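Local coordinates for protein tryptophanyl-tRNA synthetase (Mycoplasma pneumoniae, PDB 2YY5) that probably catalyses the ATP-dependent attachment of tryptophan to its cognate tRNA, as a homodimeric class I aminoacyl-tRNA synthetase, at residues Q59-V71 and I302-V314. The protein carries 1 engineered substitution. Numbering follows the deposited sequence.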
loop_
_atom_site.group_PDB
_atom_site.type_symbol
_atom_site.label_atom_id
_atom_site.label_comp_id
_atom_site.label_asym_id
_atom_site.label_seq_id
_atom_site.Cartn_x
_atom_site.Cartn_y
_atom_site.Cartn_z
ATOM N N GLN B 59 -6.026 2.501 22.236
ATOM C CA GLN B 59 -5.697 2.067 23.581
ATOM C C GLN B 59 -4.468 1.160 23.594
ATOM O O GLN B 59 -3.571 1.329 24.426
ATOM C CB GLN B 59 -6.896 1.350 24.210
ATOM C CG GLN B 59 -6.665 0.846 25.639
ATOM C CD GLN B 59 -6.029 1.893 26.549
ATOM O OE1 GLN B 59 -6.363 3.076 26.487
ATOM N NE2 GLN B 59 -5.115 1.454 27.405
ATOM N N ASN B 60 -4.425 0.216 22.656
ATOM C CA ASN B 60 -3.317 -0.726 22.550
ATOM C C ASN B 60 -1.990 -0.067 22.166
ATOM O O ASN B 60 -0.959 -0.365 22.775
ATOM C CB ASN B 60 -3.668 -1.834 21.555
ATOM C CG ASN B 60 -4.683 -2.822 22.111
ATOM O OD1 ASN B 60 -5.165 -3.701 21.388
ATOM N ND2 ASN B 60 -5.004 -2.693 23.400
ATOM N N ASN B 61 -2.007 0.812 21.159
ATOM C CA ASN B 61 -0.784 1.510 20.745
ATOM C C ASN B 61 -0.189 2.215 21.967
ATOM O O ASN B 61 1.021 2.194 22.194
ATOM C CB ASN B 61 -1.071 2.543 19.642
ATOM C CG ASN B 61 -1.432 1.902 18.310
ATOM O OD1 ASN B 61 -1.241 0.700 18.112
ATOM N ND2 ASN B 61 -1.948 2.707 17.383
ATOM N N PHE B 62 -1.056 2.836 22.755
ATOM C CA PHE B 62 -0.640 3.523 23.967
ATOM C C PHE B 62 -0.067 2.496 24.953
ATOM O O PHE B 62 1.029 2.667 25.485
ATOM C CB PHE B 62 -1.853 4.254 24.570
ATOM C CG PHE B 62 -1.694 4.630 26.024
ATOM C CD1 PHE B 62 -2.458 4.001 27.002
ATOM C CD2 PHE B 62 -0.803 5.626 26.413
ATOM C CE1 PHE B 62 -2.339 4.360 28.349
ATOM C CE2 PHE B 62 -0.675 5.992 27.754
ATOM C CZ PHE B 62 -1.448 5.357 28.723
ATOM N N ASP B 63 -0.812 1.424 25.182
ATOM C CA ASP B 63 -0.381 0.387 26.107
ATOM C C ASP B 63 0.960 -0.268 25.747
ATOM O O ASP B 63 1.726 -0.645 26.636
ATOM C CB ASP B 63 -1.462 -0.692 26.235
ATOM C CG ASP B 63 -2.676 -0.221 27.021
ATOM O OD1 ASP B 63 -2.510 0.607 27.944
ATOM O OD2 ASP B 63 -3.798 -0.695 26.729
ATOM N N LEU B 64 1.243 -0.414 24.454
ATOM C CA LEU B 64 2.503 -1.025 24.043
ATOM C C LEU B 64 3.682 -0.114 24.375
ATOM O O LEU B 64 4.703 -0.581 24.869
ATOM C CB LEU B 64 2.503 -1.334 22.542
ATOM C CG LEU B 64 3.711 -2.119 22.010
ATOM C CD1 LEU B 64 3.774 -3.499 22.650
ATOM C CD2 LEU B 64 3.595 -2.257 20.518
ATOM N N VAL B 65 3.539 1.183 24.107
ATOM C CA VAL B 65 4.611 2.121 24.393
ATOM C C VAL B 65 4.946 2.096 25.871
ATOM O O VAL B 65 6.117 2.139 26.244
ATOM C CB VAL B 65 4.250 3.562 23.982
ATOM C CG1 VAL B 65 5.340 4.518 24.433
ATOM C CG2 VAL B 65 4.112 3.647 22.473
ATOM N N ARG B 66 3.925 2.028 26.717
ATOM C CA ARG B 66 4.170 1.974 28.148
ATOM C C ARG B 66 4.903 0.688 28.534
ATOM O O ARG B 66 5.819 0.714 29.355
ATOM C CB ARG B 66 2.860 2.089 28.923
ATOM C CG ARG B 66 2.347 3.518 29.042
ATOM C CD ARG B 66 1.292 3.614 30.121
ATOM N NE ARG B 66 0.209 2.662 29.905
ATOM C CZ ARG B 66 -0.716 2.366 30.810
ATOM N NH1 ARG B 66 -1.667 1.485 30.527
ATOM N NH2 ARG B 66 -0.684 2.946 32.004
ATOM N N THR B 67 4.511 -0.436 27.941
ATOM C CA THR B 67 5.172 -1.701 28.237
ATOM C C THR B 67 6.653 -1.642 27.854
ATOM O O THR B 67 7.523 -2.044 28.629
ATOM C CB THR B 67 4.513 -2.874 27.482
ATOM O OG1 THR B 67 3.176 -3.066 27.962
ATOM C CG2 THR B 67 5.304 -4.155 27.695
ATOM N N LEU B 68 6.937 -1.132 26.659
ATOM C CA LEU B 68 8.314 -1.033 26.185
ATOM C C LEU B 68 9.167 -0.154 27.090
ATOM O O LEU B 68 10.352 -0.417 27.286
ATOM C CB LEU B 68 8.345 -0.511 24.746
ATOM C CG LEU B 68 7.691 -1.450 23.728
ATOM C CD1 LEU B 68 7.763 -0.849 22.333
ATOM C CD2 LEU B 68 8.397 -2.803 23.771
ATOM N N LEU B 69 8.560 0.891 27.641
ATOM C CA LEU B 69 9.260 1.792 28.549
ATOM C C LEU B 69 9.410 1.105 29.905
ATOM O O LEU B 69 10.502 1.069 30.476
ATOM C CB LEU B 69 8.479 3.100 28.708
ATOM C CG LEU B 69 8.845 4.306 27.831
ATOM C CD1 LEU B 69 9.266 3.866 26.454
ATOM C CD2 LEU B 69 7.648 5.250 27.751
ATOM N N ALA B 70 8.313 0.540 30.406
ATOM C CA ALA B 70 8.324 -0.142 31.700
ATOM C C ALA B 70 9.355 -1.248 31.677
ATOM O O ALA B 70 9.839 -1.694 32.714
ATOM C CB ALA B 70 6.962 -0.730 32.001
ATOM N N VAL B 71 9.695 -1.687 30.478
ATOM C CA VAL B 71 10.652 -2.756 30.330
ATOM C C VAL B 71 12.092 -2.281 30.247
ATOM O O VAL B 71 13.008 -3.050 30.517
ATOM C CB VAL B 71 10.275 -3.609 29.121
ATOM C CG1 VAL B 71 11.479 -4.333 28.581
ATOM C CG2 VAL B 71 9.197 -4.600 29.545
ATOM N N ILE B 302 6.587 -5.422 35.791
ATOM C CA ILE B 302 6.349 -4.759 34.514
ATOM C C ILE B 302 5.070 -3.953 34.711
ATOM O O ILE B 302 5.026 -2.749 34.456
ATOM C CB ILE B 302 6.099 -5.758 33.349
ATOM C CG1 ILE B 302 7.281 -6.716 33.178
ATOM C CG2 ILE B 302 5.840 -4.980 32.062
ATOM C CD1 ILE B 302 8.596 -6.034 32.888
ATOM N N GLN B 303 4.031 -4.641 35.173
ATOM C CA GLN B 303 2.739 -4.022 35.418
ATOM C C GLN B 303 2.920 -2.854 36.382
ATOM O O GLN B 303 2.222 -1.851 36.300
ATOM C CB GLN B 303 1.773 -5.074 35.982
ATOM C CG GLN B 303 1.415 -6.170 34.961
ATOM C CD GLN B 303 0.724 -7.389 35.569
ATOM O OE1 GLN B 303 -0.197 -7.260 36.376
ATOM N NE2 GLN B 303 1.161 -8.579 35.169
ATOM N N ARG B 304 3.891 -2.994 37.276
ATOM C CA ARG B 304 4.206 -1.975 38.269
ATOM C C ARG B 304 4.695 -0.720 37.559
ATOM O O ARG B 304 4.070 0.332 37.622
ATOM C CB ARG B 304 5.312 -2.490 39.203
ATOM C CG ARG B 304 5.515 -1.697 40.491
ATOM C CD ARG B 304 7.003 -1.544 40.844
ATOM N NE ARG B 304 7.763 -2.800 40.849
ATOM C CZ ARG B 304 7.585 -3.802 41.710
ATOM N NH1 ARG B 304 8.334 -4.898 41.621
ATOM N NH2 ARG B 304 6.661 -3.719 42.660
ATOM N N LYS B 305 5.827 -0.846 36.880
ATOM C CA LYS B 305 6.430 0.269 36.168
ATOM C C LYS B 305 5.548 0.784 35.037
ATOM O O LYS B 305 5.487 1.985 34.769
ATOM C CB LYS B 305 7.788 -0.157 35.608
ATOM C CG LYS B 305 8.864 -0.386 36.659
ATOM C CD LYS B 305 10.169 -0.859 36.022
ATOM C CE LYS B 305 11.369 -0.615 36.933
ATOM N NZ LYS B 305 11.242 -1.255 38.280
ATOM N N ARG B 306 4.870 -0.140 34.370
ATOM C CA ARG B 306 3.997 0.198 33.256
ATOM C C ARG B 306 2.931 1.190 33.691
ATOM O O ARG B 306 2.442 1.992 32.891
ATOM C CB ARG B 306 3.352 -1.080 32.715
ATOM C CG ARG B 306 2.411 -0.876 31.562
ATOM C CD ARG B 306 2.264 -2.162 30.783
ATOM N NE ARG B 306 1.048 -2.184 29.979
ATOM C CZ ARG B 306 -0.176 -2.074 30.482
ATOM N NH1 ARG B 306 -1.229 -2.112 29.679
ATOM N NH2 ARG B 306 -0.351 -1.918 31.788
ATOM N N GLU B 307 2.588 1.132 34.972
ATOM C CA GLU B 307 1.576 2.004 35.556
ATOM C C GLU B 307 2.107 3.426 35.786
ATOM O O GLU B 307 1.363 4.406 35.680
ATOM C CB GLU B 307 1.105 1.398 36.877
ATOM C CG GLU B 307 -0.009 2.143 37.570
ATOM C CD GLU B 307 -0.270 1.590 38.955
ATOM O OE1 GLU B 307 -0.526 0.371 39.074
ATOM O OE2 GLU B 307 -0.215 2.372 39.926
ATOM N N GLN B 308 3.396 3.525 36.096
ATOM C CA GLN B 308 4.043 4.806 36.342
ATOM C C GLN B 308 4.128 5.674 35.088
ATOM O O GLN B 308 4.075 6.902 35.177
ATOM C CB GLN B 308 5.447 4.575 36.898
ATOM C CG GLN B 308 5.469 3.972 38.290
ATOM C CD GLN B 308 6.805 3.341 38.625
ATOM O OE1 GLN B 308 7.857 3.976 38.509
ATOM N NE2 GLN B 308 6.772 2.081 39.047
ATOM N N ILE B 309 4.258 5.042 33.925
ATOM C CA ILE B 309 4.353 5.777 32.665
ATOM C C ILE B 309 3.051 6.540 32.392
ATOM O O ILE B 309 1.963 5.974 32.518
ATOM C CB ILE B 309 4.645 4.811 31.497
ATOM C CG1 ILE B 309 5.875 3.958 31.828
ATOM C CG2 ILE B 309 4.867 5.597 30.211
ATOM C CD1 ILE B 309 7.142 4.754 32.072
ATOM N N SER B 310 3.168 7.814 32.014
ATOM C CA SER B 310 1.999 8.663 31.753
ATOM C C SER B 310 1.688 8.919 30.284
ATOM O O SER B 310 2.558 8.799 29.418
ATOM C CB SER B 310 2.179 10.022 32.414
ATOM O OG SER B 310 3.062 10.825 31.653
ATOM N N ARG B 311 0.441 9.315 30.029
ATOM C CA ARG B 311 -0.043 9.612 28.683
ATOM C C ARG B 311 0.883 10.618 27.985
ATOM O O ARG B 311 1.341 10.372 26.866
ATOM C CB ARG B 311 -1.465 10.187 28.754
ATOM C CG ARG B 311 -2.331 9.900 27.534
ATOM C CD ARG B 311 -3.309 8.765 27.815
ATOM N NE ARG B 311 -3.731 8.091 26.589
ATOM C CZ ARG B 311 -4.618 7.102 26.537
ATOM N NH1 ARG B 311 -4.928 6.550 25.370
ATOM N NH2 ARG B 311 -5.205 6.669 27.646
ATOM N N GLU B 312 1.138 11.749 28.645
ATOM C CA GLU B 312 2.014 12.796 28.109
ATOM C C GLU B 312 3.367 12.201 27.723
ATOM O O GLU B 312 3.918 12.505 26.665
ATOM C CB GLU B 312 2.218 13.911 29.152
ATOM C CG GLU B 312 2.571 13.400 30.561
ATOM C CD GLU B 312 3.919 13.901 31.091
ATOM O OE1 GLU B 312 4.321 13.469 32.199
ATOM O OE2 GLU B 312 4.572 14.722 30.409
ATOM N N GLN B 313 3.891 11.351 28.598
ATOM C CA GLN B 313 5.164 10.694 28.366
ATOM C C GLN B 313 5.138 9.894 27.068
ATOM O O GLN B 313 6.086 9.923 26.286
ATOM C CB GLN B 313 5.493 9.771 29.540
ATOM C CG GLN B 313 6.158 10.493 30.694
ATOM C CD GLN B 313 6.414 9.594 31.882
ATOM O OE1 GLN B 313 6.876 8.464 31.733
ATOM N NE2 GLN B 313 6.130 10.097 33.073
ATOM N N VAL B 314 4.050 9.173 26.846
ATOM C CA VAL B 314 3.925 8.379 25.641
ATOM C C VAL B 314 3.914 9.280 24.417
ATOM O O VAL B 314 4.617 9.026 23.435
ATOM C CB VAL B 314 2.632 7.544 25.655
ATOM C CG1 VAL B 314 2.389 6.928 24.259
ATOM C CG2 VAL B 314 2.744 6.455 26.730
#
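The guanidinium of Arg311 lies flat over one face of the Phe62 ring in a cation-pi stack, the planes 1° apart and Arg311 CZ 3.8 Å from the ring centroid; Gln59 NE2 lies at the ring edge, in its plane. Arg311 CD adds a CH-pi contact, because the chain bends at chi2 (102°) and runs across the ring. Obliquely to that ring comes Val314, with CG2 3.6 Å from Phe62 CE2, while CG1 meets Val65 CG1. The Arg66 guanidinium has Phe62 CE1 over one face, Arg306 CG over the opposite face and Ile309 O at its edge. That of Arg306 has Thr67 OG1 at its edge, reached by NE in a weak hydrogen bond (3.1 Å), and Arg66 NH1 over one face. The extended Arg306 chain sits as a knob among Asp63, Arg66, Thr67 and Ala70. Arg66 NH1 donates to Asp63 OD1 at 2.9 Å, nearly along the C-O axis, whereas Arg306 NH1 stands 3.5 Å from the same oxygen, which lies well out of its guanidinium plane. Ile309 CG2 packs on Arg66 CG and Leu69 CD2.

Helix 54-71, which also packs on strands 37-42 and 78-82 through Asn61, Leu64, Val65, Leu68 and Leu69, thus meets the end of helix 284-308, the turn at Ile309 and the start of helix 311-340. The Thr67 side chain is about 11 Å from the bound tryptophanyl-sulfamoyl adenosine. Chemically, Asp63 probably offsets part of the positive charge of Arg66 and Arg306, only its Arg66 link being directional; Arg311 meets this helix chiefly through the aromatic face, with Ile347 of the second subunit also packing on it.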